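Local coordinates for protein aldose-aldose oxidoreductase (Caulobacter crescentus, PDB 5A04) that probably oxidises one aldose and reduces another, shuttling hydride through a firmly held nicotinamide cofactor, NADP(H), at residues A[152-157]-A[233-238]; A[171-176]-A[216-221]. One frame throughout, in Å; residues are numbered along the deposited sequence.

Interaction 1. Residues A[152-157]-A[233-238]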
loop_
_atom_site.group_PDB
_atom_site.type_symbol
_atom_site.label_atom_id
_atom_site.label_comp_id
_atom_site.label_asym_id
_atom_site.label_seq_id
_atom_site.Cartn_x
_atom_site.Cartn_y
_atom_site.Cartn_z
ATOM N N GLY A 152 1.913 -1.924 -19.459
ATOM C CA GLY A 152 3.150 -2.664 -19.601
ATOM C C GLY A 152 3.129 -3.792 -18.582
ATOM O O GLY A 152 2.083 -4.082 -18.012
ATOM N N PRO A 153 4.280 -4.439 -18.356
ATOM C CA PRO A 153 4.336 -5.529 -17.369
ATOM C C PRO A 153 3.903 -5.035 -15.996
ATOM O O PRO A 153 4.310 -3.940 -15.608
ATOM C CB PRO A 153 5.823 -5.925 -17.356
ATOM C CG PRO A 153 6.369 -5.427 -18.646
ATOM C CD PRO A 153 5.585 -4.193 -18.991
ATOM N N VAL A 154 3.095 -5.806 -15.272
ATOM C CA VAL A 154 2.736 -5.388 -13.921
ATOM C C VAL A 154 3.979 -5.346 -13.032
ATOM O O VAL A 154 4.705 -6.329 -12.942
ATOM C CB VAL A 154 1.712 -6.322 -13.278
ATOM C CG1 VAL A 154 1.497 -5.925 -11.812
ATOM C CG2 VAL A 154 0.401 -6.274 -14.058
ATOM N N ARG A 155 4.210 -4.215 -12.375
ATOM C CA ARG A 155 5.329 -4.102 -11.447
ATOM C C ARG A 155 4.842 -4.090 -9.997
ATOM O O ARG A 155 5.415 -4.762 -9.138
ATOM C CB ARG A 155 6.154 -2.843 -11.741
ATOM C CG ARG A 155 6.713 -2.762 -13.166
ATOM C CD ARG A 155 7.782 -3.831 -13.421
ATOM N NE ARG A 155 8.956 -3.622 -12.569
ATOM C CZ ARG A 155 9.570 -4.586 -11.895
ATOM N NH1 ARG A 155 9.113 -5.828 -11.968
ATOM N NH2 ARG A 155 10.633 -4.305 -11.142
ATOM N N THR A 156 3.787 -3.326 -9.712
ATOM C CA THR A 156 3.263 -3.275 -8.345
ATOM C C THR A 156 1.742 -3.385 -8.286
ATOM O O THR A 156 1.028 -2.886 -9.159
ATOM C CB THR A 156 3.669 -1.968 -7.603
ATOM O OG1 THR A 156 3.105 -0.830 -8.274
ATOM C CG2 THR A 156 5.187 -1.804 -7.543
ATOM N N VAL A 157 1.263 -4.063 -7.253
ATOM C CA VAL A 157 -0.138 -4.035 -6.873
ATOM C C VAL A 157 -0.173 -3.591 -5.427
ATOM O O VAL A 157 0.445 -4.232 -4.568
ATOM C CB VAL A 157 -0.829 -5.400 -6.992
ATOM C CG1 VAL A 157 -2.278 -5.283 -6.525
ATOM C CG2 VAL A 157 -0.780 -5.902 -8.426
ATOM N N SER A 233 6.969 -13.308 -12.589
ATOM C CA SER A 233 7.306 -12.288 -13.573
ATOM C C SER A 233 8.148 -11.165 -12.986
ATOM O O SER A 233 8.691 -10.329 -13.720
ATOM C CB SER A 233 6.034 -11.679 -14.160
ATOM O OG SER A 233 5.408 -10.879 -13.171
ATOM N N GLY A 234 8.217 -11.123 -11.660
ATOM C CA GLY A 234 8.862 -10.027 -10.966
ATOM C C GLY A 234 7.864 -9.024 -10.409
ATOM O O GLY A 234 8.242 -8.127 -9.664
ATOM N N ALA A 235 6.587 -9.169 -10.769
ATOM C CA ALA A 235 5.536 -8.343 -10.166
ATOM C C ALA A 235 5.533 -8.491 -8.638
ATOM O O ALA A 235 5.816 -9.562 -8.103
ATOM C CB ALA A 235 4.158 -8.716 -10.736
ATOM N N THR A 236 5.194 -7.406 -7.948
ATOM C CA THR A 236 5.142 -7.389 -6.489
ATOM C C THR A 236 3.774 -6.915 -6.010
ATOM O O THR A 236 3.080 -6.188 -6.723
ATOM C CB THR A 236 6.224 -6.456 -5.892
ATOM O OG1 THR A 236 5.955 -5.104 -6.297
ATOM C CG2 THR A 236 7.612 -6.855 -6.395
ATOM N N ALA A 237 3.380 -7.314 -4.805
ATOM C CA ALA A 237 2.176 -6.744 -4.204
ATOM C C ALA A 237 2.405 -6.430 -2.732
ATOM O O ALA A 237 3.050 -7.196 -2.007
ATOM C CB ALA A 237 0.969 -7.681 -4.370
ATOM N N ASN A 238 1.905 -5.269 -2.317
ATOM C CA ASN A 238 1.825 -4.865 -0.909
ATOM C C ASN A 238 0.362 -4.862 -0.528
ATOM O O ASN A 238 -0.415 -4.113 -1.138
ATOM C CB ASN A 238 2.360 -3.447 -0.681
ATOM C CG ASN A 238 3.818 -3.397 -0.290
ATOM O OD1 ASN A 238 4.507 -4.418 -0.202
ATOM N ND2 ASN A 238 4.306 -2.176 -0.069
HETATM O O HOH W 1 5.368 -8.463 -14.409
HETATM O O HOH W 2 7.863 -7.500 -14.166
#

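Interaction 2. Residues A[171-176]-A[216-221]. With NDP (NADPH dihydro-nicotinamide-adenine-dinucleotide phosphate), chain G; BGC (beta-D-glucopyranose), chain H.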
loop_
_atom_site.group_PDB
_atom_site.type_symbol
_atom_site.label_atom_id
_atom_site.label_comp_id
_atom_site.label_asym_id
_atom_site.label_seq_id
_atom_site.Cartn_x
_atom_site.Cartn_y
_atom_site.Cartn_z
ATOM N N TRP A 171 -19.499 -14.373 15.121
ATOM C CA TRP A 171 -18.728 -15.565 14.733
ATOM C C TRP A 171 -17.407 -15.211 14.052
ATOM O O TRP A 171 -16.445 -15.965 14.164
ATOM C CB TRP A 171 -19.548 -16.505 13.838
ATOM C CG TRP A 171 -19.870 -15.996 12.469
ATOM C CD1 TRP A 171 -21.059 -15.449 12.064
ATOM C CD2 TRP A 171 -19.020 -16.010 11.314
ATOM N NE1 TRP A 171 -20.994 -15.110 10.737
ATOM C CE2 TRP A 171 -19.752 -15.425 10.253
ATOM C CE3 TRP A 171 -17.704 -16.434 11.075
ATOM C CZ2 TRP A 171 -19.218 -15.266 8.977
ATOM C CZ3 TRP A 171 -17.169 -16.267 9.809
ATOM C CH2 TRP A 171 -17.929 -15.691 8.770
ATOM N N ARG A 172 -17.326 -14.060 13.379
ATOM C CA ARG A 172 -16.058 -13.684 12.735
ATOM C C ARG A 172 -14.896 -13.537 13.719
ATOM O O ARG A 172 -13.736 -13.627 13.320
ATOM C CB ARG A 172 -16.222 -12.380 11.941
ATOM C CG ARG A 172 -16.864 -12.565 10.565
ATOM C CD ARG A 172 -17.146 -11.209 9.915
ATOM N NE ARG A 172 -17.696 -11.345 8.562
ATOM C CZ ARG A 172 -18.978 -11.578 8.288
ATOM N NH1 ARG A 172 -19.865 -11.717 9.269
ATOM N NH2 ARG A 172 -19.376 -11.661 7.021
ATOM N N LEU A 173 -15.200 -13.310 14.996
ATOM C CA LEU A 173 -14.156 -13.083 15.999
ATOM C C LEU A 173 -13.964 -14.313 16.880
ATOM O O LEU A 173 -13.274 -14.269 17.893
ATOM C CB LEU A 173 -14.502 -11.854 16.848
ATOM C CG LEU A 173 -14.517 -10.598 15.959
ATOM C CD1 LEU A 173 -14.962 -9.382 16.744
ATOM C CD2 LEU A 173 -13.135 -10.348 15.352
ATOM N N ASN A 174 -14.592 -15.404 16.466
ATOM C CA ASN A 174 -14.499 -16.688 17.148
ATOM C C ASN A 174 -13.689 -17.663 16.289
ATOM O O ASN A 174 -14.092 -17.973 15.172
ATOM C CB ASN A 174 -15.907 -17.222 17.415
ATOM C CG ASN A 174 -15.895 -18.578 18.093
ATOM O OD1 ASN A 174 -15.784 -19.607 17.437
ATOM N ND2 ASN A 174 -15.998 -18.579 19.415
ATOM N N ARG A 175 -12.536 -18.113 16.777
ATOM C CA ARG A 175 -11.641 -18.883 15.917
ATOM C C ARG A 175 -12.294 -20.178 15.447
ATOM O O ARG A 175 -12.111 -20.581 14.296
ATOM C CB ARG A 175 -10.311 -19.199 16.620
ATOM C CG ARG A 175 -9.418 -20.128 15.771
ATOM C CD ARG A 175 -7.983 -20.236 16.278
ATOM N NE ARG A 175 -7.288 -18.958 16.190
ATOM C CZ ARG A 175 -6.741 -18.467 15.081
ATOM N NH1 ARG A 175 -6.774 -19.166 13.952
ATOM N NH2 ARG A 175 -6.155 -17.279 15.109
ATOM N N ALA A 176 -13.058 -20.826 16.322
ATOM C CA ALA A 176 -13.672 -22.103 15.931
ATOM C C ALA A 176 -14.627 -21.977 14.731
ATOM O O ALA A 176 -14.764 -22.917 13.960
ATOM C CB ALA A 176 -14.404 -22.728 17.119
ATOM N N PRO A 216 -11.244 -6.234 23.392
ATOM C CA PRO A 216 -12.213 -7.316 23.591
ATOM C C PRO A 216 -12.590 -8.042 22.295
ATOM O O PRO A 216 -13.124 -9.143 22.346
ATOM C CB PRO A 216 -13.435 -6.601 24.190
ATOM C CG PRO A 216 -13.162 -5.149 24.086
ATOM C CD PRO A 216 -11.697 -4.960 23.971
ATOM N N ARG A 217 -12.318 -7.428 21.149
ATOM C CA ARG A 217 -12.633 -8.063 19.871
ATOM C C ARG A 217 -11.626 -9.150 19.492
ATOM O O ARG A 217 -11.937 -10.044 18.704
ATOM C CB ARG A 217 -12.660 -7.022 18.750
ATOM C CG ARG A 217 -13.798 -6.034 18.827
ATOM C CD ARG A 217 -13.632 -4.960 17.745
ATOM N NE ARG A 217 -12.505 -4.075 18.026
ATOM C CZ ARG A 217 -12.030 -3.152 17.187
ATOM N NH1 ARG A 217 -12.580 -2.973 15.990
ATOM N NH2 ARG A 217 -10.993 -2.396 17.551
ATOM N N PHE A 218 -10.411 -9.052 20.027
ATOM C CA PHE A 218 -9.294 -9.776 19.422
ATOM C C PHE A 218 -8.589 -10.737 20.386
ATOM O O PHE A 218 -7.366 -10.827 20.395
ATOM C CB PHE A 218 -8.286 -8.772 18.845
ATOM C CG PHE A 218 -8.875 -7.834 17.809
ATOM C CD1 PHE A 218 -9.565 -8.326 16.713
ATOM C CD2 PHE A 218 -8.736 -6.457 17.943
ATOM C CE1 PHE A 218 -10.110 -7.461 15.758
ATOM C CE2 PHE A 218 -9.279 -5.586 17.009
ATOM C CZ PHE A 218 -9.963 -6.083 15.910
ATOM N N GLY A 219 -9.368 -11.461 21.182
ATOM C CA GLY A 219 -8.808 -12.471 22.058
ATOM C C GLY A 219 -8.414 -13.722 21.292
ATOM O O GLY A 219 -7.551 -14.485 21.739
ATOM N N GLU A 220 -9.040 -13.951 20.138
ATOM C CA GLU A 220 -8.850 -15.228 19.445
ATOM C C GLU A 220 -8.273 -15.126 18.036
ATOM O O GLU A 220 -7.543 -16.016 17.607
ATOM C CB GLU A 220 -10.175 -15.995 19.374
ATOM C CG GLU A 220 -10.771 -16.269 20.737
ATOM C CD GLU A 220 -11.802 -17.370 20.718
ATOM O OE1 GLU A 220 -12.075 -17.930 19.632
ATOM O OE2 GLU A 220 -12.336 -17.673 21.799
ATOM N N VAL A 221 -8.607 -14.061 17.311
ATOM C CA VAL A 221 -8.166 -13.951 15.924
ATOM C C VAL A 221 -7.432 -12.633 15.687
ATOM O O VAL A 221 -7.456 -11.751 16.550
ATOM C CB VAL A 221 -9.353 -14.077 14.939
ATOM C CG1 VAL A 221 -10.087 -15.408 15.163
ATOM C CG2 VAL A 221 -10.320 -12.895 15.072
HETATM P PA NDP G . -24.285 -13.952 9.302
HETATM O O1A NDP G . -23.816 -14.220 10.689
HETATM O O2A NDP G . -24.979 -12.651 9.009
HETATM O O5B NDP G . -25.262 -15.168 8.782
HETATM C C5B NDP G . -24.646 -16.396 9.049
HETATM C C4B NDP G . -25.779 -17.430 8.995
HETATM O O4B NDP G . -25.254 -18.758 8.947
HETATM C C3B NDP G . -26.639 -17.328 10.277
HETATM O O3B NDP G . -27.638 -16.367 10.144
HETATM C C2B NDP G . -27.309 -18.708 10.277
HETATM O O2B NDP G . -28.312 -18.780 9.444
HETATM C C1B NDP G . -26.159 -19.598 9.637
HETATM N N9A NDP G . -25.440 -20.387 10.641
HETATM C C8A NDP G . -25.343 -21.773 10.701
HETATM N N7A NDP G . -24.632 -22.206 11.761
HETATM C C5A NDP G . -24.248 -21.037 12.423
HETATM C C6A NDP G . -23.489 -20.817 13.588
HETATM N N6A NDP G . -22.977 -21.883 14.293
HETATM N N1A NDP G . -23.239 -19.554 14.051
HETATM C C2A NDP G . -23.785 -18.535 13.288
HETATM N N3A NDP G . -24.513 -18.589 12.167
HETATM C C4A NDP G . -24.744 -19.881 11.743
HETATM O O3 NDP G . -22.855 -14.052 8.465
HETATM P PN NDP G . -22.820 -13.349 6.997
HETATM O O1N NDP G . -23.972 -13.705 6.149
HETATM O O2N NDP G . -22.158 -11.989 7.013
HETATM O O5D NDP G . -21.491 -14.273 6.310
HETATM C C5D NDP G . -21.814 -15.616 6.078
HETATM C C4D NDP G . -20.827 -16.139 4.997
HETATM O O4D NDP G . -20.913 -15.261 3.833
HETATM C C3D NDP G . -19.332 -16.054 5.483
HETATM O O3D NDP G . -18.578 -17.147 4.926
HETATM C C2D NDP G . -18.836 -14.749 4.877
HETATM O O2D NDP G . -17.452 -14.787 4.576
HETATM C C1D NDP G . -19.640 -14.739 3.529
HETATM N N1N NDP G . -19.859 -13.362 3.079
HETATM C C2N NDP G . -19.511 -12.991 1.790
HETATM C C3N NDP G . -19.747 -11.710 1.379
HETATM C C7N NDP G . -19.377 -11.313 0.021
HETATM O O7N NDP G . -19.413 -10.126 -0.352
HETATM N N7N NDP G . -18.981 -12.292 -0.885
HETATM C C4N NDP G . -20.366 -10.685 2.264
HETATM C C5N NDP G . -20.659 -11.167 3.622
HETATM C C6N NDP G . -20.422 -12.428 3.978
HETATM P P2B NDP G . -29.715 -19.646 9.944
HETATM O O1X NDP G . -29.095 -20.968 10.338
HETATM O O2X NDP G . -30.163 -18.756 11.062
HETATM O O3X NDP G . -30.565 -19.645 8.676
HETATM C C2 BGC H . -16.987 -9.868 4.178
HETATM C C3 BGC H . -17.784 -8.814 4.960
HETATM C C4 BGC H . -17.492 -7.443 4.424
HETATM C C5 BGC H . -17.681 -7.388 2.917
HETATM C C6 BGC H . -17.153 -6.030 2.385
HETATM C C1 BGC H . -17.350 -9.693 2.772
HETATM O O1 BGC H . -16.759 -10.728 1.988
HETATM O O2 BGC H . -17.338 -11.160 4.659
HETATM O O3 BGC H . -17.393 -8.921 6.320
HETATM O O4 BGC H . -18.345 -6.499 5.051
HETATM O O5 BGC H . -16.945 -8.411 2.283
HETATM O O6 BGC H . -17.491 -5.866 1.002
HETATM O O HOH W 3 -11.056 -12.644 18.514
HETATM O O HOH W 4 -13.063 -20.406 19.111
#

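Interaction 1. Residues A[152-157]-A[233-238]
Thr156 and Val157 pair with Thr236 and Ala237 where strands 156-162 and 236-242 start side by side, a parallel strand pair in the mixed sheet of the C-terminal alpha/beta domain. The carbonyl oxygen Arg155 O is gripped twice by one residue: Thr236 N reaches it at 2.9 Å from well above the carbonyl plane, and Thr236 OG1, also 2.9 Å from Arg155 O, donates to it within that plane. The hydroxyl gets there because OG1 is folded back between the backbone N and the carbonyl carbon (chi1 64°). A valine here would probably leave Arg155 O with the Thr236 amide as its one donor from this residue, the in-plane bond lost. Thr156 lies alongside, its CG2 3.6 Å from Thr236 OG1. Val157 N then bonds to Thr236 O at 2.8 Å, and Asn238 N to Val157 O at 2.9 Å, a ladder that continues through Asn238 and Thr159. On the other face Val157 CB packs 3.9 Å from Ala237 CB. Ahead of the strands, a water joins Val154 O to Ser233 OG, whose ST turn also holds Ala235 N. Arg155 turns its guanidinium to the second subunit, where Asp223 forms a salt bridge with it. Helix 182-198 covers the face of Val157 and Ala237, while strand 247-254 flanks 156-162, with Arg155 and Thr156 forming a classic beta bulge opposite its Ser253.

Interaction 2. Residues A[171-176]-A[216-221]
Leu173 and Arg175 meet the loop 216-221, while Trp171 and Arg172, just before them, turn to the ligands. Trp171 presents its ring edge to the NADPH pyrophosphate, with NE1 3.0 Å from O1A of the cofactor and a second bond to the bridging oxygen O3. Arg172 CG lies over the rim of one indole face, and its extended chain carries the guanidinium past the edge at Trp171 CZ2, bringing NH2 to 2.8 Å from O2N of the cofactor. The same NH2 donates almost straight (176°) to O2 of glucose, 3.2 Å away, and Asp185 takes NE in a salt bridge, so this one group bridges cofactor and sugar. Leu173 ends the short 3-10 segment 171-173, and its CD2 lies across Val221, 3.8 Å from CG2, as CD1 runs alongside the Arg217 side chain. A water bound by Leu173 O, Arg217 O and Glu220 N ties the two backbones together. Asn174 is the N-cap of helix 175-178; with CG anti to N (chi1 178°), OD1 weakly accepts from Leu177 N. At the exposed helix start Arg175 N bonds to Glu220 OE1 at 2.9 Å, where the carboxylate's charge would probably be favourable beside the first-turn amides. Arg175 folds back over Val221 to grip the backbone oxygen Glu220 O with NE (3.3 Å) and NH2 (3.1 Å from that same O). Ala176 N donates to a further water, which in turn donates to Glu220 OE1.

In the fold
Interactions 1 and 2 belong to the same C-terminal domain but lie well apart, with centres 33 Å and nearest atoms about 19 Å from one another. The chain joins them: strand 156-162 runs from interaction 1 toward segment 171-176, and after the loop 216-221 strand 224-230 leads back to 233-238, antiparallel to strand 236-242. Helix 182-198 is a second link, since it packs on Val157 and Ala237 and also carries Asp185 and Tyr189, which bind glucose beside Arg172. Interaction 2 therefore borders the cofactor and sugar pocket directly, whereas interaction 1 lies where two inner strands of the sheet begin, against the second subunit.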